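Local coordinates for quinone oxidoreductase (Coxiella burnetii, PDB 3TQH), which binds NADPH and probably uses it to reduce quinones, as a member of the medium-chain dehydrogenase/reductase family, at residues V155-A160 with T179-A184. Residues are numbered along the deposited sequence; the frame is centred on the assembly and turned at random.
Sequences VVLIHA and TVITTA. With NDP (NADPH dihydro-nicotinamide-adenine-dinucleotide phosphate), chain B.
The imidazole of His159 meets Thr183 at its edge: OG1 of Thr183 lies near the ring plane, 3.0 Å from His159 ND1, in a hydrogen bond whose donor may be either atom. Leu157 CG sits over the rim of one ring face, and Phe208 packs edge-to-face with the ring. With NE2 bonded to Ser231 OG, both ring nitrogens are held and the ring's rotation is fixed. Thr183 OG1, set between its own N and carbonyl carbon (chi1 50°), also accepts Ala160 N at 3.3 Å, so one hydroxyl ties side chain and backbone together. On the opposite face of the sheet, Thr182 OG1 donates a 2.6 Å bond to Ile158 O, to which Thr183 N adds only a weak one. Earlier in the strands, Val156 N to Thr179 O, Ile181 N to Val156 O and Ile158 N to Ile181 O form a regular parallel ladder. Ile181 fits between Val155 and Leu157: its CD1 reaches Val155 CG1 at 3.6 Å, while its CG2 meets Leu157 CD1 at 3.8 Å. At the carboxyl ends, Ala160 CA approaches adenine N3A of NADPH (3.3 Å), and Ala184 lies beside the 2'-phosphate. Joined through helix 164-175, the two strands form the first beta-alpha-beta unit of a Rossmann fold, which here cradles the adenosine half of the cofactor.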
# COMPACT_ATOMS: atom_id res chain seq x y z
N VAL A 155 -18.74 -10.64 9.85
CA VAL A 155 -18.11 -11.41 8.79
C VAL A 155 -17.54 -10.43 7.79
O VAL A 155 -18.23 -9.51 7.35
CB VAL A 155 -19.11 -12.33 8.09
CG1 VAL A 155 -18.39 -13.16 7.02
CG2 VAL A 155 -19.81 -13.23 9.11
N VAL A 156 -16.28 -10.64 7.42
CA VAL A 156 -15.58 -9.74 6.52
C VAL A 156 -14.93 -10.50 5.38
O VAL A 156 -14.18 -11.45 5.60
CB VAL A 156 -14.51 -8.92 7.28
CG1 VAL A 156 -13.78 -8.00 6.33
CG2 VAL A 156 -15.16 -8.12 8.40
N LEU A 157 -15.24 -10.08 4.15
CA LEU A 157 -14.65 -10.63 2.94
C LEU A 157 -13.58 -9.66 2.46
O LEU A 157 -13.89 -8.52 2.13
CB LEU A 157 -15.73 -10.81 1.86
CG LEU A 157 -15.22 -11.18 0.46
CD1 LEU A 157 -14.49 -12.52 0.50
CD2 LEU A 157 -16.36 -11.19 -0.58
N ILE A 158 -12.32 -10.12 2.43
CA ILE A 158 -11.19 -9.34 1.95
C ILE A 158 -10.69 -9.97 0.65
O ILE A 158 -10.09 -11.05 0.67
CB ILE A 158 -10.04 -9.31 2.99
CG1 ILE A 158 -10.54 -8.78 4.34
CG2 ILE A 158 -8.87 -8.48 2.49
CD1 ILE A 158 -9.47 -8.61 5.39
N HIS A 159 -10.94 -9.32 -0.47
CA HIS A 159 -10.43 -9.78 -1.75
C HIS A 159 -8.92 -9.58 -1.82
O HIS A 159 -8.38 -8.66 -1.21
CB HIS A 159 -11.08 -9.04 -2.92
CG HIS A 159 -12.47 -9.49 -3.24
ND1 HIS A 159 -12.73 -10.71 -3.82
CD2 HIS A 159 -13.66 -8.89 -3.07
CE1 HIS A 159 -14.03 -10.84 -3.99
NE2 HIS A 159 -14.62 -9.75 -3.55
N ALA A 160 -8.24 -10.43 -2.58
CA ALA A 160 -6.81 -10.29 -2.80
C ALA A 160 -6.05 -10.33 -1.49
O ALA A 160 -5.20 -9.48 -1.23
CB ALA A 160 -6.51 -9.00 -3.56
N THR A 179 -14.82 -12.70 11.67
CA THR A 179 -14.69 -13.87 10.80
C THR A 179 -14.20 -13.37 9.44
O THR A 179 -14.86 -12.55 8.82
CB THR A 179 -16.04 -14.57 10.62
OG1 THR A 179 -16.57 -14.92 11.91
CG2 THR A 179 -15.89 -15.83 9.78
N VAL A 180 -13.04 -13.87 9.01
CA VAL A 180 -12.40 -13.38 7.79
C VAL A 180 -12.50 -14.41 6.67
O VAL A 180 -12.02 -15.54 6.80
CB VAL A 180 -10.91 -13.02 8.03
CG1 VAL A 180 -10.18 -12.77 6.71
CG2 VAL A 180 -10.82 -11.78 8.91
N ILE A 181 -13.16 -14.00 5.59
CA ILE A 181 -13.22 -14.75 4.34
C ILE A 181 -12.31 -14.01 3.37
O ILE A 181 -12.27 -12.78 3.38
CB ILE A 181 -14.66 -14.78 3.75
CG1 ILE A 181 -15.68 -15.22 4.80
CG2 ILE A 181 -14.71 -15.71 2.55
CD1 ILE A 181 -17.14 -15.19 4.32
N THR A 182 -11.60 -14.74 2.52
CA THR A 182 -10.74 -14.08 1.54
C THR A 182 -10.64 -14.85 0.25
O THR A 182 -10.97 -16.03 0.21
CB THR A 182 -9.31 -13.85 2.10
OG1 THR A 182 -8.55 -13.08 1.17
CG2 THR A 182 -8.60 -15.19 2.36
N THR A 183 -10.20 -14.17 -0.81
CA THR A 183 -9.98 -14.81 -2.10
C THR A 183 -8.49 -14.83 -2.46
O THR A 183 -7.81 -13.82 -2.35
CB THR A 183 -10.77 -14.10 -3.23
OG1 THR A 183 -10.55 -12.69 -3.17
CG2 THR A 183 -12.26 -14.38 -3.08
N ALA A 184 -8.01 -16.00 -2.88
CA ALA A 184 -6.62 -16.16 -3.31
C ALA A 184 -6.43 -17.45 -4.12
O ALA A 184 -7.32 -18.30 -4.17
CB ALA A 184 -5.72 -16.17 -2.10
PA NDP B . -0.95 -6.29 -4.72
O1A NDP B . -0.29 -6.24 -6.04
O2A NDP B . 0.03 -6.43 -3.63
O5B NDP B . -1.97 -7.53 -4.66
C5B NDP B . -1.60 -8.76 -5.24
C4B NDP B . -2.56 -9.85 -4.82
O4B NDP B . -3.76 -9.74 -5.56
C3B NDP B . -2.05 -11.27 -5.05
O3B NDP B . -1.73 -11.86 -3.81
C2B NDP B . -3.19 -12.00 -5.75
O2B NDP B . -3.53 -13.22 -5.13
C1B NDP B . -4.35 -11.01 -5.65
N9A NDP B . -5.28 -11.03 -6.79
C8A NDP B . -5.00 -10.71 -8.09
N7A NDP B . -6.13 -10.83 -8.81
C5A NDP B . -7.13 -11.23 -7.99
C6A NDP B . -8.47 -11.50 -8.23
N6A NDP B . -8.95 -11.38 -9.45
N1A NDP B . -9.27 -11.90 -7.19
C2A NDP B . -8.74 -12.01 -5.91
N3A NDP B . -7.41 -11.74 -5.68
C4A NDP B . -6.61 -11.35 -6.71
O3 NDP B . -1.88 -5.00 -4.51
PN NDP B . -2.08 -4.16 -3.15
O1N NDP B . -0.87 -3.35 -2.89
O2N NDP B . -2.63 -4.99 -2.06
O5D NDP B . -3.24 -3.15 -3.63
C5D NDP B . -4.46 -3.62 -4.17
C4D NDP B . -5.16 -2.48 -4.91
O4D NDP B . -5.46 -1.43 -4.02
C3D NDP B . -4.29 -1.91 -6.02
O3D NDP B . -5.06 -1.73 -7.18
C2D NDP B . -3.80 -0.59 -5.46
O2D NDP B . -3.54 0.37 -6.47
C1D NDP B . -4.95 -0.20 -4.52
N1N NDP B . -4.58 0.69 -3.40
C2N NDP B . -5.34 1.81 -3.20
C3N NDP B . -5.04 2.75 -2.21
C7N NDP B . -5.89 3.97 -2.00
O7N NDP B . -5.52 4.88 -0.99
N7N NDP B . -6.95 4.18 -2.78
C4N NDP B . -3.84 2.50 -1.34
C5N NDP B . -3.05 1.25 -1.60
C6N NDP B . -3.47 0.41 -2.62
P2B NDP B . -3.20 -14.63 -5.83
O1X NDP B . -3.41 -15.72 -4.81
O2X NDP B . -1.76 -14.66 -6.29
O3X NDP B . -4.10 -14.89 -7.01